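Side-chain contacts in gamma-hexachlorocyclohexane dehydrochlorinase (Sphingomonas paucimobilis, PDB 3A76), which catalyses two successive dehydrochlorinations of the pollutant gamma-hexachlorocyclohexane (lindane), giving a tetrachlorocyclohexadiene by way of gamma-pentachlorocyclohexene: residues 87-92 against 122-127; 100-103 against 107-110; 133-138 against 144-149. One frame throughout, in Å; residues are numbered along the deposited sequence.

Interaction 1: residues 87-92 against 122-127; sequences MFHECI and EGNQSI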
loop_
_atom_site.group_PDB
_atom_site.type_symbol
_atom_site.label_atom_id
_atom_site.label_comp_id
_atom_site.label_asym_id
_atom_site.label_seq_id
_atom_site.Cartn_x
_atom_site.Cartn_y
_atom_site.Cartn_z
ATOM N N MET B 87 -22.873 -7.928 3.746
ATOM C CA MET B 87 -21.958 -9.049 4.049
ATOM C C MET B 87 -21.052 -8.813 5.272
ATOM O O MET B 87 -20.720 -9.751 6.005
ATOM C CB MET B 87 -21.097 -9.350 2.811
ATOM C CG MET B 87 -20.247 -10.607 2.903
ATOM S SD MET B 87 -19.340 -10.967 1.374
ATOM C CE MET B 87 -20.606 -11.837 0.441
ATOM N N PHE B 88 -20.654 -7.559 5.473
ATOM C CA PHE B 88 -19.669 -7.180 6.489
ATOM C C PHE B 88 -20.243 -6.167 7.474
ATOM O O PHE B 88 -21.018 -5.288 7.080
ATOM C CB PHE B 88 -18.490 -6.472 5.825
ATOM C CG PHE B 88 -17.596 -7.361 5.006
ATOM C CD1 PHE B 88 -16.515 -8.008 5.597
ATOM C CD2 PHE B 88 -17.785 -7.478 3.627
ATOM C CE1 PHE B 88 -15.667 -8.790 4.847
ATOM C CE2 PHE B 88 -16.938 -8.279 2.861
ATOM C CZ PHE B 88 -15.873 -8.933 3.470
ATOM N N HIS B 89 -19.835 -6.241 8.736
ATOM C CA HIS B 89 -20.120 -5.130 9.655
ATOM C C HIS B 89 -19.295 -3.919 9.238
ATOM O O HIS B 89 -19.815 -2.811 9.076
ATOM C CB HIS B 89 -19.873 -5.528 11.108
ATOM C CG HIS B 89 -20.925 -6.442 11.643
ATOM N ND1 HIS B 89 -22.251 -6.064 11.741
ATOM C CD2 HIS B 89 -20.859 -7.721 12.076
ATOM C CE1 HIS B 89 -22.952 -7.074 12.220
ATOM N NE2 HIS B 89 -22.133 -8.089 12.429
ATOM N N GLU B 90 -18.006 -4.161 9.052
ATOM C CA GLU B 90 -17.131 -3.265 8.324
ATOM C C GLU B 90 -16.009 -4.057 7.675
ATOM O O GLU B 90 -15.788 -5.234 7.974
ATOM C CB GLU B 90 -16.538 -2.119 9.189
ATOM C CG GLU B 90 -16.458 -2.235 10.735
ATOM C CD GLU B 90 -16.226 -3.623 11.298
ATOM O OE1 GLU B 90 -15.348 -4.353 10.826
ATOM O OE2 GLU B 90 -16.923 -3.982 12.259
ATOM N N CYS B 91 -15.294 -3.396 6.782
ATOM C CA CYS B 91 -14.123 -3.991 6.178
ATOM C C CYS B 91 -13.183 -2.871 5.799
ATOM O O CYS B 91 -13.583 -1.706 5.744
ATOM C CB CYS B 91 -14.506 -4.811 4.937
ATOM S SG CYS B 91 -15.297 -3.828 3.706
ATOM N N ILE B 92 -11.937 -3.234 5.507
ATOM C CA ILE B 92 -10.998 -2.268 4.966
ATOM C C ILE B 92 -10.129 -2.905 3.861
ATOM O O ILE B 92 -9.553 -3.966 4.069
ATOM C CB ILE B 92 -10.149 -1.616 6.109
ATOM C CG1 ILE B 92 -9.351 -0.424 5.575
ATOM C CG2 ILE B 92 -9.311 -2.664 6.905
ATOM C CD1 ILE B 92 -8.111 -0.815 5.053
ATOM N N GLU B 122 -22.313 -12.593 9.004
ATOM C CA GLU B 122 -22.558 -14.014 9.220
ATOM C C GLU B 122 -21.484 -14.582 10.147
ATOM O O GLU B 122 -20.358 -14.851 9.728
ATOM C CB GLU B 122 -22.597 -14.772 7.874
ATOM C CG GLU B 122 -23.250 -16.168 7.913
ATOM C CD GLU B 122 -24.785 -16.115 7.919
ATOM O OE1 GLU B 122 -25.386 -15.708 8.944
ATOM O OE2 GLU B 122 -25.397 -16.495 6.891
ATOM N N GLY B 123 -21.848 -14.746 11.413
ATOM C CA GLY B 123 -20.962 -15.330 12.414
ATOM C C GLY B 123 -20.075 -14.306 13.095
ATOM O O GLY B 123 -19.216 -14.676 13.904
ATOM N N ASN B 124 -20.288 -13.024 12.787
ATOM C CA ASN B 124 -19.434 -11.946 13.300
ATOM C C ASN B 124 -17.980 -12.421 13.283
ATOM O O ASN B 124 -17.283 -12.424 14.295
ATOM C CB ASN B 124 -19.893 -11.506 14.699
ATOM C CG ASN B 124 -19.357 -10.135 15.097
ATOM O OD1 ASN B 124 -19.042 -9.287 14.249
ATOM N ND2 ASN B 124 -19.266 -9.906 16.407
ATOM N N GLN B 125 -17.563 -12.858 12.103
ATOM C CA GLN B 125 -16.289 -13.520 11.893
ATOM C C GLN B 125 -15.329 -12.589 11.157
ATOM O O GLN B 125 -15.692 -11.987 10.143
ATOM C CB GLN B 125 -16.503 -14.820 11.100
ATOM C CG GLN B 125 -15.236 -15.555 10.711
ATOM C CD GLN B 125 -14.525 -16.168 11.900
ATOM O OE1 GLN B 125 -14.911 -17.237 12.385
ATOM N NE2 GLN B 125 -13.471 -15.505 12.369
ATOM N N SER B 126 -14.117 -12.479 11.701
ATOM C CA SER B 126 -13.052 -11.679 11.134
ATOM C C SER B 126 -12.353 -12.429 10.019
ATOM O O SER B 126 -11.985 -13.587 10.189
ATOM C CB SER B 126 -12.042 -11.321 12.218
ATOM O OG SER B 126 -12.598 -10.377 13.097
ATOM N N ILE B 127 -12.166 -11.766 8.880
ATOM C CA ILE B 127 -11.500 -12.401 7.742
ATOM C C ILE B 127 -10.372 -11.597 7.160
ATOM O O ILE B 127 -10.366 -10.372 7.234
ATOM C CB ILE B 127 -12.463 -12.752 6.554
ATOM C CG1 ILE B 127 -13.495 -11.650 6.315
ATOM C CG2 ILE B 127 -13.105 -14.112 6.762
ATOM C CD1 ILE B 127 -14.074 -11.723 4.934
HETATM O O HOH W 1 -21.713 -12.039 6.389
#

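Interaction 2: residues 100-103 against 107-110; sequences LEFV and KVNG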
loop_
_atom_site.group_PDB
_atom_site.type_symbol
_atom_site.label_atom_id
_atom_site.label_comp_id
_atom_site.label_asym_id
_atom_site.label_seq_id
_atom_site.Cartn_x
_atom_site.Cartn_y
_atom_site.Cartn_z
ATOM N N LEU B 100 0.444 -0.171 -14.396
ATOM C CA LEU B 100 -0.294 0.193 -15.596
ATOM C C LEU B 100 0.458 -0.107 -16.905
ATOM O O LEU B 100 1.683 0.018 -16.986
ATOM C CB LEU B 100 -0.747 1.666 -15.535
ATOM C CG LEU B 100 -1.532 2.168 -14.306
ATOM C CD1 LEU B 100 -1.786 3.690 -14.387
ATOM C CD2 LEU B 100 -2.833 1.393 -14.087
ATOM N N GLU B 101 -0.304 -0.529 -17.912
ATOM C CA GLU B 101 0.189 -0.694 -19.284
ATOM C C GLU B 101 -0.709 0.131 -20.201
ATOM O O GLU B 101 -1.891 -0.173 -20.360
ATOM C CB GLU B 101 0.165 -2.170 -19.693
ATOM C CG GLU B 101 0.828 -2.493 -21.042
ATOM C CD GLU B 101 0.399 -3.855 -21.605
ATOM O OE1 GLU B 101 -0.587 -4.448 -21.091
ATOM O OE2 GLU B 101 1.047 -4.330 -22.573
ATOM N N PHE B 102 -0.153 1.202 -20.768
ATOM C CA PHE B 102 -0.892 2.028 -21.715
ATOM C C PHE B 102 -1.000 1.331 -23.078
ATOM O O PHE B 102 -0.010 1.218 -23.813
ATOM C CB PHE B 102 -0.235 3.403 -21.852
ATOM C CG PHE B 102 -0.689 4.403 -20.817
ATOM C CD1 PHE B 102 -0.148 4.388 -19.522
ATOM C CD2 PHE B 102 -1.655 5.359 -21.132
ATOM C CE1 PHE B 102 -0.567 5.313 -18.557
ATOM C CE2 PHE B 102 -2.077 6.292 -20.179
ATOM C CZ PHE B 102 -1.535 6.267 -18.886
ATOM N N VAL B 103 -2.198 0.837 -23.389
ATOM C CA VAL B 103 -2.479 0.243 -24.697
ATOM C C VAL B 103 -2.480 1.372 -25.729
ATOM O O VAL B 103 -1.774 1.313 -26.738
ATOM C CB VAL B 103 -3.813 -0.543 -24.698
ATOM C CG1 VAL B 103 -4.276 -0.845 -26.123
ATOM C CG2 VAL B 103 -3.655 -1.833 -23.916
ATOM N N LYS B 107 -6.552 4.217 -23.421
ATOM C CA LYS B 107 -6.847 2.867 -22.960
ATOM C C LYS B 107 -5.693 2.278 -22.160
ATOM O O LYS B 107 -4.556 2.269 -22.632
ATOM C CB LYS B 107 -7.214 1.954 -24.135
ATOM C CG LYS B 107 -8.618 2.171 -24.663
ATOM C CD LYS B 107 -8.978 1.188 -25.771
ATOM C CE LYS B 107 -10.503 1.106 -25.908
ATOM N NZ LYS B 107 -10.919 0.494 -27.200
ATOM N N VAL B 108 -5.979 1.808 -20.940
ATOM C CA VAL B 108 -4.939 1.175 -20.132
ATOM C C VAL B 108 -5.416 -0.101 -19.468
ATOM O O VAL B 108 -6.571 -0.209 -19.027
ATOM C CB VAL B 108 -4.280 2.136 -19.060
ATOM C CG1 VAL B 108 -4.138 3.557 -19.588
ATOM C CG2 VAL B 108 -5.050 2.130 -17.761
ATOM N N ASN B 109 -4.522 -1.078 -19.411
ATOM C CA ASN B 109 -4.748 -2.236 -18.579
ATOM C C ASN B 109 -4.037 -2.006 -17.248
ATOM O O ASN B 109 -2.993 -1.359 -17.196
ATOM C CB ASN B 109 -4.262 -3.516 -19.263
ATOM C CG ASN B 109 -4.910 -3.733 -20.637
ATOM O OD1 ASN B 109 -6.051 -3.317 -20.890
ATOM N ND2 ASN B 109 -4.175 -4.388 -21.530
ATOM N N GLY B 110 -4.630 -2.500 -16.169
ATOM C CA GLY B 110 -4.009 -2.397 -14.869
ATOM C C GLY B 110 -4.073 -3.707 -14.150
ATOM O O GLY B 110 -5.027 -4.467 -14.315
#

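Interaction 3: residues 133-138 against 144-149; sequences FTDEYE and WKFSKR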
loop_
_atom_site.group_PDB
_atom_site.type_symbol
_atom_site.label_atom_id
_atom_site.label_comp_id
_atom_site.label_asym_id
_atom_site.label_seq_id
_atom_site.Cartn_x
_atom_site.Cartn_y
_atom_site.Cartn_z
ATOM N N PHE B 133 -6.660 -7.571 -8.690
ATOM C CA PHE B 133 -7.493 -6.807 -9.611
ATOM C C PHE B 133 -6.899 -6.822 -11.026
ATOM O O PHE B 133 -5.709 -6.556 -11.207
ATOM C CB PHE B 133 -7.641 -5.358 -9.124
ATOM C CG PHE B 133 -8.315 -5.226 -7.776
ATOM C CD1 PHE B 133 -7.788 -4.386 -6.803
ATOM C CD2 PHE B 133 -9.477 -5.932 -7.485
ATOM C CE1 PHE B 133 -8.421 -4.244 -5.562
ATOM C CE2 PHE B 133 -10.112 -5.809 -6.237
ATOM C CZ PHE B 133 -9.584 -4.964 -5.280
ATOM N N THR B 134 -7.731 -7.158 -12.017
ATOM C CA THR B 134 -7.363 -7.050 -13.425
ATOM C C THR B 134 -8.333 -6.017 -13.969
ATOM O O THR B 134 -9.549 -6.227 -13.970
ATOM C CB THR B 134 -7.504 -8.395 -14.181
ATOM O OG1 THR B 134 -6.933 -9.449 -13.394
ATOM C CG2 THR B 134 -6.797 -8.353 -15.556
ATOM N N ASP B 135 -7.790 -4.883 -14.385
ATOM C CA ASP B 135 -8.597 -3.724 -14.690
ATOM C C ASP B 135 -8.342 -3.205 -16.098
ATOM O O ASP B 135 -7.253 -3.392 -16.666
ATOM C CB ASP B 135 -8.295 -2.587 -13.695
ATOM C CG ASP B 135 -8.665 -2.928 -12.258
ATOM O OD1 ASP B 135 -8.021 -2.370 -11.340
ATOM O OD2 ASP B 135 -9.600 -3.724 -12.042
ATOM N N GLU B 136 -9.361 -2.538 -16.634
ATOM C CA GLU B 136 -9.237 -1.741 -17.838
ATOM C C GLU B 136 -9.807 -0.387 -17.526
ATOM O O GLU B 136 -10.863 -0.292 -16.895
ATOM C CB GLU B 136 -10.034 -2.351 -18.978
ATOM C CG GLU B 136 -9.511 -3.672 -19.515
ATOM C CD GLU B 136 -10.430 -4.220 -20.594
ATOM O OE1 GLU B 136 -10.482 -5.451 -20.765
ATOM O OE2 GLU B 136 -11.129 -3.409 -21.247
ATOM N N TYR B 137 -9.103 0.650 -17.966
ATOM C CA TYR B 137 -9.544 2.036 -17.807
ATOM C C TYR B 137 -9.727 2.703 -19.173
ATOM O O TYR B 137 -8.993 2.426 -20.123
ATOM C CB TYR B 137 -8.545 2.847 -16.965
ATOM C CG TYR B 137 -8.232 2.231 -15.623
ATOM C CD1 TYR B 137 -7.160 1.345 -15.469
ATOM C CD2 TYR B 137 -9.013 2.522 -14.510
ATOM C CE1 TYR B 137 -6.864 0.766 -14.227
ATOM C CE2 TYR B 137 -8.735 1.950 -13.271
ATOM C CZ TYR B 137 -7.664 1.074 -13.129
ATOM O OH TYR B 137 -7.407 0.517 -11.890
ATOM N N GLU B 138 -10.706 3.592 -19.261
ATOM C CA GLU B 138 -11.033 4.225 -20.526
ATOM C C GLU B 138 -11.210 5.720 -20.353
ATOM O O GLU B 138 -11.921 6.170 -19.444
ATOM C CB GLU B 138 -12.305 3.604 -21.101
ATOM C CG GLU B 138 -12.687 4.062 -22.490
ATOM C CD GLU B 138 -13.768 3.182 -23.082
ATOM O OE1 GLU B 138 -13.545 1.953 -23.196
ATOM O OE2 GLU B 138 -14.843 3.717 -23.417
ATOM N N TRP B 144 -11.197 9.950 -17.135
ATOM C CA TRP B 144 -10.891 8.524 -16.956
ATOM C C TRP B 144 -11.895 7.829 -16.054
ATOM O O TRP B 144 -12.316 8.380 -15.035
ATOM C CB TRP B 144 -9.513 8.331 -16.336
ATOM C CG TRP B 144 -8.367 8.595 -17.243
ATOM C CD1 TRP B 144 -7.619 9.730 -17.301
ATOM C CD2 TRP B 144 -7.810 7.693 -18.203
ATOM N NE1 TRP B 144 -6.630 9.597 -18.238
ATOM C CE2 TRP B 144 -6.722 8.357 -18.813
ATOM C CE3 TRP B 144 -8.123 6.392 -18.609
ATOM C CZ2 TRP B 144 -5.945 7.767 -19.814
ATOM C CZ3 TRP B 144 -7.345 5.799 -19.610
ATOM C CH2 TRP B 144 -6.271 6.489 -20.199
ATOM N N LYS B 145 -12.274 6.612 -16.427
ATOM C CA LYS B 145 -13.102 5.780 -15.570
ATOM C C LYS B 145 -12.783 4.308 -15.814
ATOM O O LYS B 145 -12.115 3.959 -16.792
ATOM C CB LYS B 145 -14.589 6.070 -15.774
ATOM C CG LYS B 145 -14.991 7.525 -15.556
ATOM C CD LYS B 145 -16.459 7.649 -15.196
ATOM C CE LYS B 145 -16.870 9.108 -15.124
ATOM N NZ LYS B 145 -18.062 9.212 -14.231
ATOM N N PHE B 146 -13.238 3.454 -14.905
ATOM C CA PHE B 146 -13.133 2.021 -15.091
ATOM C C PHE B 146 -13.963 1.622 -16.300
ATOM O O PHE B 146 -15.118 2.042 -16.444
ATOM C CB PHE B 146 -13.682 1.269 -13.880
ATOM C CG PHE B 146 -12.730 1.163 -12.715
ATOM C CD1 PHE B 146 -11.904 0.056 -12.577
ATOM C CD2 PHE B 146 -12.707 2.140 -11.722
ATOM C CE1 PHE B 146 -11.044 -0.067 -11.476
ATOM C CE2 PHE B 146 -11.845 2.025 -10.620
ATOM C CZ PHE B 146 -11.012 0.923 -10.503
ATOM N N SER B 147 -13.363 0.815 -17.165
ATOM C CA SER B 147 -14.094 0.136 -18.223
ATOM C C SER B 147 -14.390 -1.286 -17.771
ATOM O O SER B 147 -15.408 -1.878 -18.144
ATOM C CB SER B 147 -13.275 0.100 -19.504
ATOM O OG SER B 147 -13.624 -1.060 -20.249
ATOM N N LYS B 148 -13.484 -1.843 -16.975
ATOM C CA LYS B 148 -13.662 -3.192 -16.466
ATOM C C LYS B 148 -12.873 -3.341 -15.174
ATOM O O LYS B 148 -11.901 -2.610 -14.939
ATOM C CB LYS B 148 -13.194 -4.226 -17.504
ATOM C CG LYS B 148 -13.980 -5.530 -17.510
ATOM C CD LYS B 148 -13.722 -6.363 -18.784
ATOM C CE LYS B 148 -14.458 -5.820 -20.031
ATOM N NZ LYS B 148 -15.933 -6.065 -20.035
ATOM N N ARG B 149 -13.321 -4.279 -14.341
ATOM C CA ARG B 149 -12.564 -4.757 -13.202
ATOM C C ARG B 149 -12.903 -6.208 -13.010
ATOM O O ARG B 149 -14.077 -6.553 -12.902
ATOM C CB ARG B 149 -12.885 -3.975 -11.902
ATOM C CG ARG B 149 -12.471 -4.728 -10.608
ATOM C CD ARG B 149 -12.144 -3.818 -9.422
ATOM N NE ARG B 149 -10.848 -3.164 -9.580
ATOM C CZ ARG B 149 -10.255 -2.377 -8.677
ATOM N NH1 ARG B 149 -9.072 -1.847 -8.965
ATOM N NH2 ARG B 149 -10.822 -2.110 -7.496
#

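Interaction 1: residues 87-92 against 122-127
F88 and I127 meet at about a right angle. The aromatic rim atom CE1 of F88 lies 3.3 Å from CD1 of I127, a close apolar approach. I127 holds CG1 between its backbone N and carbonyl carbon (chi1 40°), and from there CD1 reaches the ring. CB of C91 lies over one face of the same ring. L120, on strand 107-120 that runs between the two, touches both F88 and I127.

H89 and N124 form a second crossing nearer the surface. Here the imidazole and amide planes are almost perpendicular, 88° apart. N124 sets CG anti to its backbone N (chi1 -162°), which swings the amide towards H89. Its OD1 comes to 3.2 Å from CD2 of H89. OD1 also takes a weak hydrogen bond from H163.

The backbones are joined by one water, which gives a hydrogen to M87 O at 2.5 Å and accepts one from E122 N at 2.7 Å. The side chain of F88 lies about 6 Å from that of H93, the probable proton acceptor. Direct side-chain contact thus rests on the apolar F88-I127 touch and on H89 beside N124. Neither gives a directional bond, and the polar link between the segments passes through the water.

Interaction 2: residues 100-103 against 107-110
The beta hairpin of strands 88-102 and 107-120 carries this contact, next to its turn. The two strands run antiparallel, at 154°, with 4.7 Å between their short axes. E101 and N109 form the hydrogen-bonded pair. E101 N gives to N109 O at 2.9 Å, nearly straight, and N109 N returns a bond to E101 O. L100 with G110 and F102 with V108 are the flanking non-hydrogen-bonded pairs. Past them V103 N makes a weak bond to K107 O, where the chain turns a corner.

L100, F102 and V108 share one face. F102 and V108 lie side by side and point the same way. Methyl CG1 of V108 sits over one face of the F102 ring, 3.5 Å from its centroid and close to the ring normal, a CH-pi contact. CG1 is brought there by a chi1 of -37°, which sets it beside the backbone N. L100 reaches over G110, with CD2 4.0 Å from G110 CA. Helix 22-45 packs on this face. Its I33 touches both L100 and V108, while F102 meets R26 and S29.

E101 and N109 put polar groups on the second face. They also point the same way, but their carboxylate and amide planes are 69° apart. E101 OE1 and N109 ND2 are 3.6 Å apart. V103, at the corner, brings its methyl CG2 to 3.5 Å from N109 ND2.

A hairpin with one face under helix 22-45 fits the curved sheet and packed helices of a SnoaL-like alpha+beta barrel.

Interaction 3: residues 133-138 against 144-149
Strands 133-138 and 144-146 run antiparallel at 148°, their axes approaching to 4.7 Å. The register slips by one residue at a classic beta bulge. S147 N and K148 N both give to E136 O, at 2.7 and 3.0 Å, from the same face of its carbonyl plane. E138 and K145 form a regular hydrogen-bonded pair beyond it.

R149 carries the side-chain contact. It grips D135 side-on: NH1 gives to OD1 at 2.6 Å and NE to OD2 at 2.8 Å. Both bonds are almost straight and use the syn sides of the carboxylate. A bend at chi3 (-75°) turns the guanidinium flat over one face of the F133 ring. The planes are 6° apart and the centres 3.7 Å, a cation-pi stack. CE1 of F146 lies toward the rim of the other guanidinium face.

Y137 and F146 lie side by side, with CE2 of Y137 3.6 Å from F146 CE1. Y137 also meets I33, L36 and Y37 of helix 22-45.

The side chain of F133 comes to about 4 Å from a bound spermidine and lies near that of H93. A classic bulge in a long antiparallel hairpin beside this ligand is consistent with the strongly curved sheet of the SnoaL-like barrel.

All three contacts belong to one sheet. Interactions 2 and 3 are neighbours, with centres about 9 Å apart. They join through G110 O and D135 N, 2.8 Å apart, and through V108 O and Y137 N. Each ties a hairpin by direct backbone bonds. Interaction 1 lies at the other side of the chain's centre, about 33 Å from interaction 2 between centres. It links strands 88-102 and 125-140, which have strand 107-120 between them, so its two segments meet through side chains and one water. Interaction 3 has the most buried residues and holds a buried salt bridge. Interactions 1 and 2 mix a buried apolar part with an exposed polar one.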